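Long-range contacts in putative glycoside hydrolase (Bacteroides ovatus, PDB 4ONZ), which is a putative glycoside hydrolase of unestablished specificity, a single chain that probably adopts the five-bladed beta-propeller fold of its clan: residues V262-N267 against Y281-L286; G239-L244 against D301-A306. All coordinates share one frame; numbering follows the deposited sequence.

Contact 1 (V262-N267 against Y281-L286); sequences VYNGKN and YCAGQL
The side chain of Lys266 passes obliquely over one face of the Tyr281 ring where the antiparallel strands 262-266 and 281-286 pair, in a lysine-over-tyrosine CH-pi contact. Lys266 CB lies 3.9 Å from the centroid of the Tyr281 ring, 14° off its normal. The extended lysine chain then runs on across the ring, Lys266 CD coming 3.8 Å from Tyr281 OH. A water joins the two polar ends, 2.8 Å from Lys266 NZ and 2.7 Å from Tyr281 OH. Asn264 CB approaches the ring edge.

Tyr263 works from the other side of the sheet. Its CG sits between the backbone N and carbonyl carbon (chi1 74°), which lays the ring along the partner strand: Gly284 CA, with no side chain to intervene, is 4.2 Å above the ring plane toward its rim. Tyr263 CE1 packs 4.2 Å from Leu286 CB. Tyr263 OH is hydrogen-bonded to Asp242 and Arg299 and also accepts a hydrogen bond from a water, which is weakly bound in turn by Gln285 N. Between these two faces, the backbones of Tyr263 and Gly284, and of Gly265 and Cys282, form hydrogen-bonded pairs, four bonds in all.

These are the two central strands of a four-stranded antiparallel array consistent with a propeller blade: strand 245-255 lies beside 258-266, and strand 296-299 beside 281-288. Strand 322-330 packs on the side carrying Val262, Asn264 and Ala283.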
loop_
_atom_site.group_PDB
_atom_site.type_symbol
_atom_site.label_atom_id
_atom_site.label_comp_id
_atom_site.label_asym_id
_atom_site.label_seq_id
_atom_site.Cartn_x
_atom_site.Cartn_y
_atom_site.Cartn_z
ATOM N N VAL A 262 -4.094 -0.469 8.972
ATOM C CA VAL A 262 -3.092 0.578 9.108
ATOM C C VAL A 262 -3.355 1.538 7.941
ATOM O O VAL A 262 -3.427 1.120 6.775
ATOM C CB VAL A 262 -1.643 0.034 9.075
ATOM C CG1 VAL A 262 -0.638 1.171 8.938
ATOM C CG2 VAL A 262 -1.348 -0.778 10.327
ATOM N N TYR A 263 -3.528 2.819 8.249
ATOM C CA TYR A 263 -3.812 3.789 7.212
ATOM C C TYR A 263 -2.976 5.048 7.379
ATOM O O TYR A 263 -2.410 5.304 8.438
ATOM C CB TYR A 263 -5.312 4.106 7.161
ATOM C CG TYR A 263 -5.855 4.974 8.278
ATOM C CD1 TYR A 263 -6.292 4.422 9.475
ATOM C CD2 TYR A 263 -5.983 6.348 8.110
ATOM C CE1 TYR A 263 -6.812 5.219 10.480
ATOM C CE2 TYR A 263 -6.509 7.149 9.106
ATOM C CZ TYR A 263 -6.921 6.587 10.286
ATOM O OH TYR A 263 -7.433 7.407 11.271
ATOM N N ASN A 264 -2.891 5.809 6.300
ATOM C CA ASN A 264 -2.112 7.018 6.271
ATOM C C ASN A 264 -2.996 8.242 6.277
ATOM O O ASN A 264 -3.915 8.362 5.461
ATOM C CB ASN A 264 -1.252 7.009 5.028
ATOM C CG ASN A 264 -0.285 5.858 5.021
ATOM O OD1 ASN A 264 0.618 5.804 5.842
ATOM N ND2 ASN A 264 -0.474 4.922 4.106
ATOM N N GLY A 265 -2.712 9.156 7.198
ATOM C CA GLY A 265 -3.460 10.395 7.298
ATOM C C GLY A 265 -2.606 11.532 6.796
ATOM O O GLY A 265 -1.419 11.587 7.097
ATOM N N LYS A 266 -3.178 12.415 5.983
ATOM C CA LYS A 266 -2.450 13.593 5.551
ATOM C C LYS A 266 -2.961 14.734 6.423
ATOM O O LYS A 266 -4.172 14.971 6.500
ATOM C CB LYS A 266 -2.655 13.875 4.060
ATOM C CG LYS A 266 -1.870 15.075 3.563
ATOM C CD LYS A 266 -2.118 15.366 2.089
ATOM C CE LYS A 266 -1.394 16.632 1.661
ATOM N NZ LYS A 266 -1.475 16.872 0.196
ATOM N N ASN A 267 -2.031 15.460 7.044
ATOM C CA ASN A 267 -2.350 16.535 7.981
ATOM C C ASN A 267 -2.508 17.896 7.305
ATOM O O ASN A 267 -1.671 18.288 6.499
ATOM C CB ASN A 267 -1.220 16.614 9.030
ATOM C CG ASN A 267 -1.598 17.431 10.253
ATOM O OD1 ASN A 267 -2.747 17.424 10.696
ATOM N ND2 ASN A 267 -0.617 18.147 10.815
ATOM N N TYR A 281 2.188 13.166 5.821
ATOM C CA TYR A 281 1.448 11.970 6.132
ATOM C C TYR A 281 2.049 11.351 7.391
ATOM O O TYR A 281 3.271 11.358 7.577
ATOM C CB TYR A 281 1.505 10.964 4.977
ATOM C CG TYR A 281 0.787 11.350 3.698
ATOM C CD1 TYR A 281 1.317 12.314 2.844
ATOM C CD2 TYR A 281 -0.391 10.709 3.309
ATOM C CE1 TYR A 281 0.677 12.660 1.658
ATOM C CE2 TYR A 281 -1.021 11.028 2.108
ATOM C CZ TYR A 281 -0.487 12.000 1.285
ATOM O OH TYR A 281 -1.119 12.348 0.093
ATOM N N CYS A 282 1.162 10.876 8.260
ATOM C CA CYS A 282 1.489 10.141 9.477
ATOM C C CYS A 282 0.545 8.958 9.456
ATOM O O CYS A 282 -0.500 9.034 8.835
ATOM C CB CYS A 282 1.211 10.961 10.730
ATOM S SG CYS A 282 2.140 12.490 10.815
ATOM N N ALA A 283 0.896 7.883 10.155
ATOM C CA ALA A 283 0.125 6.647 10.116
ATOM C C ALA A 283 -0.757 6.415 11.344
ATOM O O ALA A 283 -0.325 6.595 12.476
ATOM C CB ALA A 283 1.073 5.475 9.942
ATOM N N GLY A 284 -1.994 6.005 11.097
ATOM C CA GLY A 284 -2.940 5.671 12.148
ATOM C C GLY A 284 -3.401 4.242 12.013
ATOM O O GLY A 284 -2.947 3.513 11.130
ATOM N N GLN A 285 -4.292 3.834 12.907
ATOM C CA GLN A 285 -4.869 2.490 12.872
ATOM C C GLN A 285 -6.353 2.546 13.172
ATOM O O GLN A 285 -6.803 3.343 13.993
ATOM C CB GLN A 285 -4.188 1.536 13.848
ATOM C CG GLN A 285 -2.772 1.188 13.471
ATOM C CD GLN A 285 -2.119 0.201 14.423
ATOM O OE1 GLN A 285 -2.782 -0.644 15.040
ATOM N NE2 GLN A 285 -0.802 0.283 14.522
ATOM N N LEU A 286 -7.095 1.684 12.492
ATOM C CA LEU A 286 -8.527 1.569 12.637
ATOM C C LEU A 286 -8.803 0.120 13.034
ATOM O O LEU A 286 -8.282 -0.803 12.402
ATOM C CB LEU A 286 -9.187 1.907 11.297
ATOM C CG LEU A 286 -10.700 2.076 11.219
ATOM C CD1 LEU A 286 -11.159 3.203 12.137
ATOM C CD2 LEU A 286 -11.144 2.344 9.787
HETATM O O HOH W 1 -5.886 6.491 13.528
HETATM O O HOH W 2 -0.643 14.636 -1.190
#

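Contact 2 (G239-L244 against D301-A306); sequences GHFDSL and DKPFFA
Two loops at one end of a beta-propeller-like blade meet here through Phe241 and Pro303, one loop leading into strand 245-255 and the other following strand 296-299. No direct hydrogen bond crosses between them; the contact rests on a CH-pi interaction and a water bridge. Pro303 CB stands over the centre of the Phe241 ring, 4.1 Å from the centroid and 11° off the normal, while Pro303 CD reaches 3.8 Å from Phe241 CD1. On the opposite face the ring is met by CB of its own neighbour, Asp242, which lies 3.9 Å above the plane toward the rim, so the phenyl group is sandwiched between a proline and an aspartate methylene. A chi1 of 75° sets the Phe241 ring over its own backbone and directs it at the second loop. Both Phe241 and Pro303 also touch Cys282 of strand 281-288, placing the pair against the blade. Further along the second loop, Phe304 and Phe305 both face Ala283 in a classic beta bulge.

Asp301 O lies near the plane of the Phe241 ring, at its edge. A water donates to Asp301 O at 2.8 Å and accepts a hydrogen bond from Phe241 N, also at 2.8 Å. The imidazole of His240 also turns an edge to this carbonyl, Asp301 O lying near the ring plane just 3.2 Å from His240 CD2.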
loop_
_atom_site.group_PDB
_atom_site.type_symbol
_atom_site.label_atom_id
_atom_site.label_comp_id
_atom_site.label_asym_id
_atom_site.label_seq_id
_atom_site.Cartn_x
_atom_site.Cartn_y
_atom_site.Cartn_z
ATOM N N GLY A 239 -8.608 18.924 13.164
ATOM C CA GLY A 239 -7.908 18.852 14.441
ATOM C C GLY A 239 -7.041 17.617 14.649
ATOM O O GLY A 239 -6.323 17.533 15.651
ATOM N N HIS A 240 -7.095 16.658 13.722
ATOM C CA HIS A 240 -6.303 15.422 13.826
ATOM C C HIS A 240 -5.321 15.299 12.668
ATOM O O HIS A 240 -5.429 16.010 11.669
ATOM C CB HIS A 240 -7.208 14.184 13.843
ATOM C CG HIS A 240 -8.024 14.045 15.087
ATOM N ND1 HIS A 240 -9.212 14.718 15.277
ATOM C CD2 HIS A 240 -7.826 13.306 16.202
ATOM C CE1 HIS A 240 -9.704 14.407 16.464
ATOM N NE2 HIS A 240 -8.883 13.549 17.043
ATOM N N PHE A 241 -4.380 14.371 12.811
ATOM C CA PHE A 241 -3.356 14.115 11.791
ATOM C C PHE A 241 -3.973 13.695 10.453
ATOM O O PHE A 241 -3.368 13.914 9.403
ATOM C CB PHE A 241 -2.370 13.017 12.257
ATOM C CG PHE A 241 -2.940 11.626 12.194
ATOM C CD1 PHE A 241 -3.751 11.148 13.207
ATOM C CD2 PHE A 241 -2.673 10.799 11.110
ATOM C CE1 PHE A 241 -4.283 9.872 13.153
ATOM C CE2 PHE A 241 -3.215 9.533 11.031
ATOM C CZ PHE A 241 -4.020 9.062 12.062
ATOM N N ASP A 242 -5.148 13.058 10.503
ATOM C CA ASP A 242 -5.844 12.600 9.306
ATOM C C ASP A 242 -6.940 13.598 8.957
ATOM O O ASP A 242 -8.122 13.257 8.838
ATOM C CB ASP A 242 -6.362 11.149 9.459
ATOM C CG ASP A 242 -7.329 10.956 10.617
ATOM O OD1 ASP A 242 -7.409 11.802 11.533
ATOM O OD2 ASP A 242 -8.017 9.914 10.615
ATOM N N SER A 243 -6.500 14.831 8.745
ATOM C CA SER A 243 -7.381 15.962 8.513
ATOM C C SER A 243 -7.646 16.310 7.056
ATOM O O SER A 243 -8.607 17.017 6.773
ATOM C CB SER A 243 -6.876 17.172 9.288
ATOM O OG SER A 243 -5.467 17.283 9.230
ATOM N N LEU A 244 -6.803 15.842 6.137
ATOM C CA LEU A 244 -7.062 16.026 4.697
ATOM C C LEU A 244 -7.399 14.714 3.999
ATOM O O LEU A 244 -8.239 14.695 3.103
ATOM C CB LEU A 244 -5.889 16.672 3.980
ATOM C CG LEU A 244 -5.578 18.120 4.320
ATOM C CD1 LEU A 244 -4.261 18.521 3.672
ATOM C CD2 LEU A 244 -6.706 19.055 3.893
ATOM N N ASP A 301 -6.398 8.449 17.939
ATOM C CA ASP A 301 -6.510 9.899 17.880
ATOM C C ASP A 301 -5.221 10.517 17.367
ATOM O O ASP A 301 -5.255 11.527 16.678
ATOM C CB ASP A 301 -6.796 10.487 19.266
ATOM C CG ASP A 301 -8.223 10.288 19.699
ATOM O OD1 ASP A 301 -9.093 10.121 18.826
ATOM O OD2 ASP A 301 -8.479 10.331 20.915
ATOM N N LYS A 302 -4.102 9.918 17.758
ATOM C CA LYS A 302 -2.770 10.367 17.388
ATOM C C LYS A 302 -2.117 9.289 16.548
ATOM O O LYS A 302 -2.389 8.098 16.748
ATOM C CB LYS A 302 -1.925 10.589 18.649
ATOM C CG LYS A 302 -2.435 11.679 19.584
ATOM C CD LYS A 302 -2.304 13.055 18.965
ATOM C CE LYS A 302 -2.689 14.157 19.945
ATOM N NZ LYS A 302 -2.368 15.503 19.384
ATOM N N PRO A 303 -1.231 9.687 15.622
ATOM C CA PRO A 303 -0.600 8.668 14.800
ATOM C C PRO A 303 0.338 7.777 15.619
ATOM O O PRO A 303 0.878 8.214 16.634
ATOM C CB PRO A 303 0.161 9.484 13.741
ATOM C CG PRO A 303 0.385 10.824 14.343
ATOM C CD PRO A 303 -0.686 11.036 15.378
ATOM N N PHE A 304 0.473 6.516 15.219
ATOM C CA PHE A 304 1.371 5.599 15.917
ATOM C C PHE A 304 2.764 5.664 15.292
ATOM O O PHE A 304 3.734 5.178 15.866
ATOM C CB PHE A 304 0.831 4.164 15.886
ATOM C CG PHE A 304 1.014 3.462 14.564
ATOM C CD1 PHE A 304 0.085 3.599 13.550
ATOM C CD2 PHE A 304 2.108 2.639 14.353
ATOM C CE1 PHE A 304 0.255 2.939 12.343
ATOM C CE2 PHE A 304 2.288 1.992 13.148
ATOM C CZ PHE A 304 1.359 2.131 12.145
ATOM N N PHE A 305 2.862 6.257 14.107
ATOM C CA PHE A 305 4.143 6.353 13.412
ATOM C C PHE A 305 4.171 7.675 12.648
ATOM O O PHE A 305 3.282 7.947 11.849
ATOM C CB PHE A 305 4.318 5.153 12.474
ATOM C CG PHE A 305 5.745 4.895 12.076
ATOM C CD1 PHE A 305 6.588 4.163 12.910
ATOM C CD2 PHE A 305 6.244 5.369 10.882
ATOM C CE1 PHE A 305 7.911 3.920 12.560
ATOM C CE2 PHE A 305 7.567 5.132 10.519
ATOM C CZ PHE A 305 8.399 4.406 11.361
ATOM N N ALA A 306 5.171 8.507 12.925
ATOM C CA ALA A 306 5.259 9.836 12.316
ATOM C C ALA A 306 6.701 10.182 11.947
ATOM O O ALA A 306 7.623 9.502 12.376
ATOM C CB ALA A 306 4.690 10.862 13.273
HETATM O O HOH W 3 -3.892 13.686 15.496
#

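Contact 1 is nested inside the chain loop closed by contact 2, and their centres are 6 Å apart. Two probable hydrogen bonds join them directly: Tyr263 OH to Asp242 OD2 at 2.7 Å, and Leu244 N to Lys266 O at 2.8 Å. Asp242 also forms salt bridges with Arg299 and Arg237, so it ties the tyrosine of the strand pair to the loop entering strand 245-255. On the other loop, Phe304 and Phe305 form backbone hydrogen bonds with Ala283 of contact 1. An unidentified ligand lies about 3 Å from the Tyr281 side chain (nearest atoms); it probably comes from the crystallisation liquor, though such molecules often mark pockets.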